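Local structure of probable glucarate dehydratase (Mycobacterium smegmatis str. MC2 155, 3VDG) at residues A[312-317]-A[339-344]; A[96-101]-A[145-150]; A[55-60]-A[420-425]; A[273-278]-A[302-307]. The protein probably catalyses the dehydration of D-glucarate, as a metal-dependent member of the enolase superfamily. One frame throughout, in Å; residues are numbered along the deposited sequence. Where two conformers were deposited one is given.

How the contacts relate
Contacts 1 and 4 lie in the barrel domain, contact 2 in the N-terminal domain, and contact 3 where the C-terminal part of the chain returns to a strand of that domain. Contacts 1 and 2 are buried, contacts 3 and 4 lie at the surface. Contact 1 joins two parallel barrel strands by backbone bonds and a His-carboxylate bond; contact 4, its centre about 16 Å away, joins helices outside the barrel by methyl packing and a solvent-facing salt bridge. Helix 301-307 of contact 4 leads into strand 312-315 of contact 1. Contact 2 turns on one buried amide, whereas contact 3 relies on apolar side chains.

Contact 1 of 4, residues A[312-317]-A[339-344]; sequences VVLSDH and GLSMHS. With FMT (formic acid), chain B.
H343 reaches back from the end of strand 339-342 to D316, which follows strand 312-315. Its CB rests on L314, 3.8 Å from L314 CD2, the two side chains crossing at about a right angle. CG, anti to the backbone N (chi1 165°), stands beside D316, and the ring offers one nitrogen to the aspartate and the other to the bound formate. ND1 donates to D316 OD2 at 2.6 Å; the oxygen lies in the ring plane and uses its anti lone pair, although carboxylate and ring planes are 39° apart. H343 NE2 donates a nearly straight bond to formate O2, 2.7 Å and 178°, and N246 ND2 holds the same formate. The other aspartate oxygen, D316 OD1, caps H318 N, while a water that binds H343 O reaches it only weakly.

Behind this pair the strands run parallel as neighbours in the barrel of the enolase superfamily, joined by a beta-alpha-beta crossover through helix 323-336. V313 N meets G339 O at 3.0 Å, and H343 N meets S315 O at 2.8 Å. S341 O is gripped twice, by S315 N and by S315 OG (each 2.8 Å), and M342 CB and CG pack against that hydroxyl. The L314 side chain, beside S341 and the metal ligands E269 and N292, lies about 4 Å from the sodium ion.

Two bonds near the ring plane, one at each nitrogen, fix the rotation of the imidazole and place NE2 against the bound formate. This ligand probably comes from the crystallisation liquor, but its place suits a polar pocket, perhaps that of the substrate.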
loop_
_atom_site.group_PDB
_atom_site.type_symbol
_atom_site.label_atom_id
_atom_site.label_comp_id
_atom_site.label_asym_id
_atom_site.label_seq_id
_atom_site.Cartn_x
_atom_site.Cartn_y
_atom_site.Cartn_z
ATOM N N VAL A 312 5.126 14.095 10.764
ATOM C CA VAL A 312 5.665 12.726 10.915
ATOM C C VAL A 312 4.592 11.824 11.544
ATOM O O VAL A 312 3.959 12.211 12.525
ATOM C CB VAL A 312 6.918 12.708 11.823
ATOM C CG1 VAL A 312 7.389 11.283 12.056
ATOM C CG2 VAL A 312 8.064 13.561 11.252
ATOM N N VAL A 313 4.357 10.642 10.976
ATOM C CA VAL A 313 3.385 9.702 11.568
ATOM C C VAL A 313 4.167 8.520 12.149
ATOM O O VAL A 313 5.102 8.012 11.525
ATOM C CB VAL A 313 2.363 9.188 10.526
ATOM C CG1 VAL A 313 1.420 8.158 11.160
ATOM C CG2 VAL A 313 1.544 10.352 9.975
ATOM N N LEU A 314 3.840 8.101 13.357
ATOM C CA LEU A 314 4.506 6.927 13.904
ATOM C C LEU A 314 3.716 5.691 13.556
ATOM O O LEU A 314 2.581 5.557 13.961
ATOM C CB LEU A 314 4.698 7.030 15.413
ATOM C CG LEU A 314 5.990 7.653 15.941
ATOM C CD1 LEU A 314 6.083 9.113 15.557
ATOM C CD2 LEU A 314 6.088 7.506 17.456
ATOM N N SER A 315 4.299 4.798 12.756
ATOM C CA SER A 315 3.593 3.563 12.434
ATOM C C SER A 315 3.518 2.680 13.683
ATOM O O SER A 315 4.316 2.822 14.608
ATOM C CB SER A 315 4.330 2.801 11.334
ATOM O OG SER A 315 5.638 2.428 11.793
ATOM N N ASP A 316 2.575 1.750 13.693
ATOM C CA ASP A 316 2.540 0.701 14.708
ATOM C C ASP A 316 1.669 -0.425 14.172
ATOM O O ASP A 316 0.441 -0.283 14.103
ATOM C CB ASP A 316 1.959 1.231 16.029
ATOM C CG ASP A 316 2.045 0.212 17.142
ATOM O OD1 ASP A 316 1.971 -0.999 16.825
ATOM O OD2 ASP A 316 2.175 0.611 18.327
ATOM N N HIS A 317 2.282 -1.544 13.784
ATOM C CA HIS A 317 1.499 -2.604 13.127
ATOM C C HIS A 317 0.478 -3.220 14.040
ATOM O O HIS A 317 -0.453 -3.870 13.575
ATOM C CB HIS A 317 2.397 -3.690 12.523
ATOM C CG HIS A 317 3.021 -4.619 13.531
ATOM N ND1 HIS A 317 4.216 -4.378 14.096
ATOM C CD2 HIS A 317 2.586 -5.853 14.035
ATOM C CE1 HIS A 317 4.520 -5.380 14.933
ATOM N NE2 HIS A 317 3.512 -6.280 14.895
ATOM N N GLY A 339 6.765 12.328 7.093
ATOM C CA GLY A 339 7.842 11.436 7.518
ATOM C C GLY A 339 7.232 10.229 8.229
ATOM O O GLY A 339 6.045 10.232 8.584
ATOM N N LEU A 340 8.038 9.197 8.443
ATOM C CA LEU A 340 7.522 7.940 9.024
ATOM C C LEU A 340 8.471 7.421 10.080
ATOM O O LEU A 340 9.668 7.284 9.836
ATOM C CB LEU A 340 7.355 6.868 7.943
ATOM C CG LEU A 340 6.760 5.534 8.446
ATOM C CD1 LEU A 340 5.279 5.719 8.761
ATOM C CD2 LEU A 340 6.942 4.460 7.381
ATOM N N SER A 341 7.937 7.132 11.259
ATOM C CA SER A 341 8.746 6.556 12.319
ATOM C C SER A 341 7.960 5.345 12.831
ATOM O O SER A 341 7.037 4.871 12.146
ATOM C CB SER A 341 8.981 7.621 13.414
ATOM O OG SER A 341 9.881 7.159 14.422
ATOM N N MET A 342 8.303 4.842 14.011
ATOM C CA MET A 342 7.549 3.719 14.587
ATOM C C MET A 342 7.383 3.835 16.103
ATOM O O MET A 342 8.344 4.110 16.836
ATOM C CB MET A 342 8.191 2.370 14.225
ATOM C CG MET A 342 7.350 1.165 14.630
ATOM S SD MET A 342 8.156 -0.425 14.274
ATOM C CE MET A 342 8.302 -0.375 12.484
ATOM N N HIS A 343 6.149 3.605 16.547
ATOM C CA HIS A 343 5.717 3.678 17.936
ATOM C C HIS A 343 5.774 2.300 18.514
ATOM O O HIS A 343 5.663 1.306 17.794
ATOM C CB HIS A 343 4.256 4.175 17.951
ATOM C CG HIS A 343 3.530 3.976 19.270
ATOM N ND1 HIS A 343 2.785 2.864 19.541
ATOM C CD2 HIS A 343 3.446 4.788 20.404
ATOM C CE1 HIS A 343 2.259 2.967 20.783
ATOM N NE2 HIS A 343 2.663 4.145 21.309
ATOM N N SER A 344 5.933 2.210 19.824
ATOM C CA SER A 344 5.931 0.902 20.470
ATOM C C SER A 344 5.242 0.956 21.827
ATOM O O SER A 344 5.058 2.035 22.399
ATOM C CB SER A 344 7.346 0.329 20.589
ATOM O OG SER A 344 7.966 0.724 21.775
HETATM C C FMT B . 2.493 6.159 24.327
HETATM O O1 FMT B . 2.800 7.114 23.621
HETATM O O2 FMT B . 1.939 5.069 23.785
HETATM O O HOH W 1 5.103 -1.430 17.474
#

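Contact 2 of 4, residues A[96-101]-A[145-150]; sequences SVFSTN and DVQGQV
Q147 reaches from helix 131-151 across F98 to the backbone of V97. Its NE2 donates to V97 O at 2.8 Å, 159° at the hydrogen, with the acceptor close to the amide plane. On the way its CG lies over one face of the F98 ring, 3.6 Å from the centroid in a CH-pi contact. The amide follows, stacked on the ring with the two planes 22° apart and its CD 3.5 Å from F98 CD1. An extended chain beyond CG (chi2 -180°) carries the amide along the ring, so that NE2 reaches the turn.

A water takes the second bond from Q147 NE2, at 2.9 Å. It also donates to F98 O and is shared with T100 OG1, so one amide nitrogen is tied directly to V97 O and, through the water, to the start of helix 100-111. Apolar contacts also join the turn to the helix: V97 CG2 meets V146 CG1 at 3.9 Å, and V150 CG1 touches F98 CZ, also 3.9 Å, at the ring edge.

The site belongs to the N-terminal domain that caps the barrel in the enolase superfamily; here a type I beta turn, S96 to S99, leads into helix 100-111 and docks on helix 131-151. The turn is closed by S99 N to S96 O at 3.0 Å, and S96 OG accepts from F98 N at 3.1 Å, an ST turn.

Further out, T65 of strand 55-65 backs both V97 and V146, and Q324 NE2 bonds T100 OG1. R153 of the second subunit makes a cation-pi contact with F98.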
loop_
_atom_site.group_PDB
_atom_site.type_symbol
_atom_site.label_atom_id
_atom_site.label_comp_id
_atom_site.label_asym_id
_atom_site.label_seq_id
_atom_site.Cartn_x
_atom_site.Cartn_y
_atom_site.Cartn_z
ATOM N N SER A 96 -7.194 -19.873 3.749
ATOM C CA SER A 96 -5.793 -19.910 3.333
ATOM C C SER A 96 -4.995 -18.824 4.040
ATOM O O SER A 96 -5.479 -17.707 4.147
ATOM C CB SER A 96 -5.695 -19.645 1.835
ATOM O OG SER A 96 -4.338 -19.494 1.449
ATOM N N VAL A 97 -3.767 -19.121 4.454
ATOM C CA VAL A 97 -2.940 -18.109 5.122
ATOM C C VAL A 97 -2.472 -17.059 4.129
ATOM O O VAL A 97 -1.920 -16.055 4.541
ATOM C CB VAL A 97 -1.694 -18.714 5.827
ATOM C CG1 VAL A 97 -2.110 -19.633 6.977
ATOM C CG2 VAL A 97 -0.802 -19.463 4.839
ATOM N N PHE A 98 -2.666 -17.298 2.828
ATOM C CA PHE A 98 -2.345 -16.285 1.820
ATOM C C PHE A 98 -3.530 -15.348 1.557
ATOM O O PHE A 98 -3.387 -14.317 0.891
ATOM C CB PHE A 98 -1.896 -16.947 0.508
ATOM C CG PHE A 98 -0.535 -17.585 0.596
ATOM C CD1 PHE A 98 0.609 -16.852 0.292
ATOM C CD2 PHE A 98 -0.396 -18.911 0.994
ATOM C CE1 PHE A 98 1.866 -17.419 0.377
ATOM C CE2 PHE A 98 0.863 -19.484 1.089
ATOM C CZ PHE A 98 1.995 -18.744 0.781
ATOM N N SER A 99 -4.696 -15.698 2.085
ATOM C CA SER A 99 -5.900 -14.884 1.843
ATOM C C SER A 99 -6.148 -13.869 2.968
ATOM O O SER A 99 -7.209 -13.856 3.584
ATOM C CB SER A 99 -7.136 -15.769 1.656
ATOM O OG SER A 99 -7.028 -16.590 0.501
ATOM N N THR A 100 -5.181 -12.993 3.204
ATOM C CA THR A 100 -5.281 -12.047 4.301
ATOM C C THR A 100 -6.359 -10.973 4.078
ATOM O O THR A 100 -6.944 -10.497 5.046
ATOM C CB THR A 100 -3.906 -11.423 4.644
ATOM O OG1 THR A 100 -3.327 -10.891 3.449
ATOM C CG2 THR A 100 -2.961 -12.517 5.231
ATOM N N ASN A 101 -6.646 -10.616 2.824
ATOM C CA ASN A 101 -7.744 -9.666 2.547
ATOM C C ASN A 101 -9.075 -10.248 3.026
ATOM O O ASN A 101 -9.856 -9.585 3.713
ATOM C CB ASN A 101 -7.866 -9.353 1.054
ATOM C CG ASN A 101 -6.727 -8.481 0.535
ATOM O OD1 ASN A 101 -6.145 -7.700 1.284
ATOM N ND2 ASN A 101 -6.395 -8.632 -0.748
ATOM N N ASP A 145 4.017 -15.106 8.771
ATOM C CA ASP A 145 5.008 -16.034 9.315
ATOM C C ASP A 145 4.836 -17.410 8.623
ATOM O O ASP A 145 5.807 -17.993 8.146
ATOM C CB ASP A 145 4.840 -16.121 10.850
ATOM C CG ASP A 145 5.925 -16.953 11.554
ATOM O OD1 ASP A 145 6.979 -17.282 10.959
ATOM O OD2 ASP A 145 5.708 -17.273 12.753
ATOM N N VAL A 146 3.606 -17.922 8.551
ATOM C CA VAL A 146 3.368 -19.186 7.832
ATOM C C VAL A 146 3.716 -19.064 6.342
ATOM O O VAL A 146 4.398 -19.928 5.786
ATOM C CB VAL A 146 1.927 -19.719 8.006
ATOM C CG1 VAL A 146 1.767 -21.058 7.267
ATOM C CG2 VAL A 146 1.614 -19.924 9.496
ATOM N N GLN A 147 3.301 -17.976 5.702
ATOM C CA GLN A 147 3.656 -17.793 4.287
ATOM C C GLN A 147 5.164 -17.932 4.115
ATOM O O GLN A 147 5.633 -18.598 3.192
ATOM C CB GLN A 147 3.221 -16.414 3.788
ATOM C CG GLN A 147 1.713 -16.256 3.639
ATOM C CD GLN A 147 1.343 -14.882 3.133
ATOM O OE1 GLN A 147 2.122 -14.257 2.429
ATOM N NE2 GLN A 147 0.148 -14.413 3.472
ATOM N N GLY A 148 5.922 -17.259 4.982
ATOM C CA GLY A 148 7.390 -17.275 4.875
ATOM C C GLY A 148 7.923 -18.681 5.098
ATOM O O GLY A 148 8.805 -19.146 4.382
ATOM N N GLN A 149 7.372 -19.387 6.080
ATOM C CA GLN A 149 7.860 -20.726 6.367
ATOM C C GLN A 149 7.603 -21.667 5.197
ATOM O O GLN A 149 8.456 -22.457 4.812
ATOM C CB GLN A 149 7.201 -21.300 7.618
ATOM C CG GLN A 149 7.633 -20.609 8.908
ATOM C CD GLN A 149 6.840 -21.143 10.070
ATOM O OE1 GLN A 149 6.763 -22.362 10.250
ATOM N NE2 GLN A 149 6.199 -20.248 10.838
ATOM N N VAL A 150 6.417 -21.595 4.630
ATOM C CA VAL A 150 6.083 -22.532 3.564
ATOM C C VAL A 150 6.807 -22.213 2.243
ATOM O O VAL A 150 7.099 -23.115 1.464
ATOM C CB VAL A 150 4.547 -22.670 3.398
ATOM C CG1 VAL A 150 4.006 -21.530 2.566
ATOM C CG2 VAL A 150 4.198 -24.023 2.773
HETATM O O HOH W 2 -1.281 -12.240 2.138
#

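Contact 3 of 4, residues A[55-60]-A[420-425]; sequences YALRAV and CGIRDR
Strand 55-65 is the middle strand of the three-stranded antiparallel sheet in the N-terminal domain, and the loop after helix 407-420 returns to pack on it, as the C-terminal part of the chain does in the enolase superfamily. L57 and I422 are the main apolar pair, L57 CD1 lying 3.9 Å from I422 CG2 with the side chains at an oblique angle. With its CG beside the backbone N (chi1 -51°) and an extended second torsion, L57 pushes CD1 on against the loop backbone, 3.6 Å from R423 C and 3.7 Å from D424 N.

The other branch of I422 ends at CD1, near the plane of the Y55 ring at its edge and 3.9 Å from Y55 O. C420 meets that ring obliquely: its CB is 3.7 Å from Y55 CD2, and its sulfur makes a slanted sulfur-aromatic contact. R425 extends off from the strand, forms a salt bridge with D427 and lies near a bound acetate, probably from the crystallisation liquor.

The loop holds its own shape. After G421, whose positive phi lets the chain leave the helix, I422 N donates to C420 SG at 3.3 Å, and R423 NH1 folds back to I422 O at 2.8 Å.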
loop_
_atom_site.group_PDB
_atom_site.type_symbol
_atom_site.label_atom_id
_atom_site.label_comp_id
_atom_site.label_asym_id
_atom_site.label_seq_id
_atom_site.Cartn_x
_atom_site.Cartn_y
_atom_site.Cartn_z
ATOM N N TYR A 55 3.549 -5.675 36.181
ATOM C CA TYR A 55 3.610 -6.558 35.011
ATOM C C TYR A 55 2.878 -5.938 33.831
ATOM O O TYR A 55 1.795 -5.351 33.980
ATOM C CB TYR A 55 3.004 -7.923 35.314
ATOM C CG TYR A 55 3.710 -8.590 36.448
ATOM C CD1 TYR A 55 4.813 -9.400 36.213
ATOM C CD2 TYR A 55 3.320 -8.358 37.764
ATOM C CE1 TYR A 55 5.493 -10.002 37.258
ATOM C CE2 TYR A 55 3.995 -8.953 38.820
ATOM C CZ TYR A 55 5.084 -9.763 38.558
ATOM O OH TYR A 55 5.761 -10.358 39.586
ATOM N N ALA A 56 3.484 -6.088 32.659
ATOM C CA ALA A 56 2.866 -5.712 31.397
ATOM C C ALA A 56 2.231 -6.988 30.822
ATOM O O ALA A 56 2.778 -8.080 31.013
ATOM C CB ALA A 56 3.935 -5.181 30.453
ATOM N N LEU A 57 1.104 -6.851 30.125
ATOM C CA LEU A 57 0.380 -8.013 29.562
ATOM C C LEU A 57 0.478 -8.075 28.035
ATOM O O LEU A 57 0.398 -7.045 27.375
ATOM C CB LEU A 57 -1.110 -7.918 29.909
ATOM C CG LEU A 57 -1.522 -7.693 31.363
ATOM C CD1 LEU A 57 -3.046 -7.602 31.440
ATOM C CD2 LEU A 57 -0.970 -8.771 32.267
ATOM N N ARG A 58 0.647 -9.271 27.473
ATOM C CA ARG A 58 0.551 -9.471 26.011
ATOM C C ARG A 58 -0.179 -10.788 25.766
ATOM O O ARG A 58 -0.317 -11.607 26.692
ATOM C CB ARG A 58 1.933 -9.508 25.352
ATOM C CG ARG A 58 2.788 -8.277 25.629
ATOM C CD ARG A 58 2.290 -7.050 24.888
ATOM N NE ARG A 58 2.693 -7.070 23.478
ATOM C CZ ARG A 58 2.370 -6.126 22.616
ATOM N NH1 ARG A 58 1.635 -5.078 23.016
ATOM N NH2 ARG A 58 2.780 -6.227 21.360
ATOM N N ALA A 59 -0.698 -10.966 24.555
ATOM C CA ALA A 59 -1.314 -12.233 24.152
ATOM C C ALA A 59 -0.490 -12.778 22.995
ATOM O O ALA A 59 -0.184 -12.062 22.043
ATOM C CB ALA A 59 -2.771 -12.035 23.740
ATOM N N VAL A 60 -0.084 -14.029 23.117
ATOM C CA VAL A 60 0.654 -14.723 22.057
ATOM C C VAL A 60 -0.330 -15.521 21.230
ATOM O O VAL A 60 -1.154 -16.289 21.777
ATOM C CB VAL A 60 1.705 -15.661 22.658
ATOM C CG1 VAL A 60 2.287 -16.583 21.579
ATOM C CG2 VAL A 60 2.804 -14.839 23.340
ATOM N N CYS A 420 -0.359 -13.015 38.723
ATOM C CA CYS A 420 -0.164 -11.592 39.014
ATOM C C CYS A 420 -1.498 -10.877 39.221
ATOM O O CYS A 420 -1.527 -9.770 39.742
ATOM C CB CYS A 420 0.612 -10.889 37.893
ATOM S SG CYS A 420 -0.430 -10.478 36.463
ATOM N N GLY A 421 -2.586 -11.502 38.780
ATOM C CA GLY A 421 -3.929 -10.952 38.941
ATOM C C GLY A 421 -4.330 -9.801 38.031
ATOM O O GLY A 421 -5.504 -9.439 37.983
ATOM N N ILE A 422 -3.376 -9.214 37.310
ATOM C CA ILE A 422 -3.693 -8.095 36.403
ATOM C C ILE A 422 -4.390 -8.596 35.134
ATOM O O ILE A 422 -3.919 -9.541 34.501
ATOM C CB ILE A 422 -2.426 -7.298 36.031
ATOM C CG1 ILE A 422 -1.818 -6.663 37.276
ATOM C CG2 ILE A 422 -2.754 -6.197 35.029
ATOM C CD1 ILE A 422 -0.384 -6.231 37.083
ATOM N N ARG A 423 -5.510 -7.967 34.770
ATOM C CA ARG A 423 -6.313 -8.409 33.626
ATOM C C ARG A 423 -6.464 -7.339 32.530
ATOM O O ARG A 423 -6.898 -7.638 31.421
ATOM C CB ARG A 423 -7.702 -8.892 34.090
ATOM C CG ARG A 423 -7.663 -10.137 34.970
ATOM C CD ARG A 423 -6.914 -11.257 34.248
ATOM N NE ARG A 423 -6.739 -12.476 35.034
ATOM C CZ ARG A 423 -5.590 -12.849 35.584
ATOM N NH1 ARG A 423 -4.507 -12.093 35.438
ATOM N NH2 ARG A 423 -5.513 -13.991 36.264
ATOM N N ASP A 424 -6.142 -6.092 32.856
ATOM C CA ASP A 424 -6.190 -4.984 31.888
ATOM C C ASP A 424 -5.025 -4.026 32.147
ATOM O O ASP A 424 -4.649 -3.811 33.298
ATOM C CB ASP A 424 -7.504 -4.205 32.021
ATOM C CG ASP A 424 -8.715 -5.040 31.651
ATOM O OD1 ASP A 424 -9.004 -5.197 30.440
ATOM O OD2 ASP A 424 -9.388 -5.533 32.577
ATOM N N ARG A 425 -4.434 -3.462 31.096
ATOM C CA ARG A 425 -3.470 -2.400 31.322
ATOM C C ARG A 425 -4.204 -1.189 31.917
ATOM O O ARG A 425 -5.217 -0.754 31.386
ATOM C CB ARG A 425 -2.765 -1.988 30.037
ATOM C CG ARG A 425 -1.763 -0.888 30.317
ATOM C CD ARG A 425 -1.055 -0.372 29.078
ATOM N NE ARG A 425 -0.255 0.805 29.434
ATOM C CZ ARG A 425 0.454 1.516 28.570
ATOM N NH1 ARG A 425 0.485 1.170 27.282
ATOM N NH2 ARG A 425 1.132 2.569 29.004
#

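Contact 4 of 4, residues A[273-278]-A[302-307]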
loop_
_atom_site.group_PDB
_atom_site.type_symbol
_atom_site.label_atom_id
_atom_site.label_comp_id
_atom_site.label_asym_id
_atom_site.label_seq_id
_atom_site.Cartn_x
_atom_site.Cartn_y
_atom_site.Cartn_z
ATOM N N PRO A 273 -3.287 18.067 22.621
ATOM C CA PRO A 273 -4.305 17.128 22.113
ATOM C C PRO A 273 -5.093 17.610 20.883
ATOM O O PRO A 273 -5.417 18.799 20.768
ATOM C CB PRO A 273 -5.263 16.946 23.313
ATOM C CG PRO A 273 -5.016 18.103 24.218
ATOM C CD PRO A 273 -3.654 18.674 23.920
ATOM N N GLY A 274 -5.383 16.682 19.969
ATOM C CA GLY A 274 -6.278 16.971 18.850
ATOM C C GLY A 274 -5.622 17.578 17.620
ATOM O O GLY A 274 -4.615 18.300 17.705
ATOM N N LEU A 275 -6.226 17.295 16.471
ATOM C CA LEU A 275 -5.711 17.729 15.176
ATOM C C LEU A 275 -5.647 19.242 15.051
ATOM O O LEU A 275 -4.682 19.767 14.507
ATOM C CB LEU A 275 -6.548 17.114 14.029
ATOM C CG LEU A 275 -6.358 15.603 13.786
ATOM C CD1 LEU A 275 -7.350 15.098 12.755
ATOM C CD2 LEU A 275 -4.931 15.275 13.347
ATOM N N ASP A 276 -6.657 19.955 15.552
ATOM C CA ASP A 276 -6.627 21.429 15.457
ATOM C C ASP A 276 -5.503 22.070 16.268
ATOM O O ASP A 276 -4.731 22.889 15.744
ATOM C CB ASP A 276 -7.975 22.036 15.849
ATOM C CG ASP A 276 -9.051 21.765 14.810
ATOM O OD1 ASP A 276 -8.717 21.642 13.613
ATOM O OD2 ASP A 276 -10.235 21.677 15.187
ATOM N N GLY A 277 -5.410 21.702 17.545
ATOM C CA GLY A 277 -4.309 22.164 18.392
ATOM C C GLY A 277 -2.936 21.805 17.812
ATOM O O GLY A 277 -2.013 22.638 17.774
ATOM N N MET A 278 -2.785 20.579 17.331
ATOM C CA MET A 278 -1.497 20.189 16.719
ATOM C C MET A 278 -1.162 21.082 15.519
ATOM O O MET A 278 -0.010 21.472 15.326
ATOM C CB MET A 278 -1.510 18.710 16.296
ATOM C CG MET A 278 -1.510 17.737 17.474
ATOM S SD MET A 278 0.109 17.547 18.247
ATOM C CE MET A 278 0.939 16.573 16.977
ATOM N N PRO A 302 -6.988 11.714 6.191
ATOM C CA PRO A 302 -7.382 12.856 5.353
ATOM C C PRO A 302 -7.491 14.175 6.139
ATOM O O PRO A 302 -7.058 15.218 5.646
ATOM C CB PRO A 302 -8.741 12.433 4.795
ATOM C CG PRO A 302 -8.722 10.935 4.831
ATOM C CD PRO A 302 -7.881 10.549 6.020
ATOM N N ALA A 303 -8.060 14.138 7.338
ATOM C CA ALA A 303 -8.154 15.368 8.149
ATOM C C ALA A 303 -6.768 15.853 8.571
ATOM O O ALA A 303 -6.478 17.050 8.512
ATOM C CB ALA A 303 -9.051 15.161 9.359
ATOM N N ALA A 304 -5.894 14.929 8.976
ATOM C CA ALA A 304 -4.536 15.316 9.378
ATOM C C ALA A 304 -3.798 15.985 8.234
ATOM O O ALA A 304 -3.047 16.950 8.428
ATOM C CB ALA A 304 -3.738 14.116 9.898
ATOM N N VAL A 305 -3.983 15.453 7.037
ATOM C CA VAL A 305 -3.342 16.028 5.862
ATOM C C VAL A 305 -3.952 17.406 5.535
ATOM O O VAL A 305 -3.218 18.370 5.301
ATOM C CB VAL A 305 -3.469 15.070 4.647
ATOM C CG1 VAL A 305 -3.126 15.788 3.355
ATOM C CG2 VAL A 305 -2.560 13.856 4.843
ATOM N N ALA A 306 -5.276 17.507 5.533
ATOM C CA ALA A 306 -5.925 18.787 5.181
ATOM C C ALA A 306 -5.547 19.911 6.167
ATOM O O ALA A 306 -5.354 21.048 5.772
ATOM C CB ALA A 306 -7.442 18.628 5.115
ATOM N N LYS A 307 -5.429 19.577 7.447
ATOM C CA LYS A 307 -5.134 20.564 8.476
ATOM C C LYS A 307 -3.658 20.856 8.659
ATOM O O LYS A 307 -3.294 21.800 9.358
ATOM C CB LYS A 307 -5.718 20.098 9.813
ATOM C CG LYS A 307 -7.234 20.158 9.879
ATOM C CD LYS A 307 -7.721 19.339 11.068
ATOM C CE LYS A 307 -9.229 19.213 11.096
ATOM N NZ LYS A 307 -9.839 20.510 11.460
#
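K307 NZ and D276 OD1 form a salt bridge 2.7 Å long. The ammonium meets the oxygen on the syn side of the carboxylate, 15° out of its plane, and stays well short of the second oxygen, with D276 OD2 3.9 Å from K307 NZ: a one-oxygen bridge, not a forked one. The lysine runs extended as far as CE and then bends (chi4 -71°), bringing NZ round to the acid. Both residues are exposed, so solvent probably screens the pair and moderates its strength. The carboxylate also lies in the first turn of helix 275-284, where the helix dipole would be expected to favour its negative charge.

Beneath the bridge the lysine's aliphatic part is used for packing: K307 CD lies 3.9 Å from L275 CB. L275 then spreads its two methyls over successive residues of the other helix, CD1 3.8 Å from A303 CB and CD2 3.8 Å from A304 CB. Its CG stands anti to the carbonyl carbon (chi1 -72°), which directs the fork toward helix 301-307. Small alanine side chains let the leucine approach the helix backbone, its CD2 coming to 4.0 Å from A304 CA.

G274 is the N-cap of helix 275-284, and its carbonyl accepts from M278 N at 2.9 Å to close the first turn. From outside the two segments S309 OG bonds to L275 O, while P302 packs on F336 of the second subunit. Helices 275-284 and 301-307 follow the adjacent parallel strands 267-269 and 289-291, and so are neighbours on the outside of the barrel.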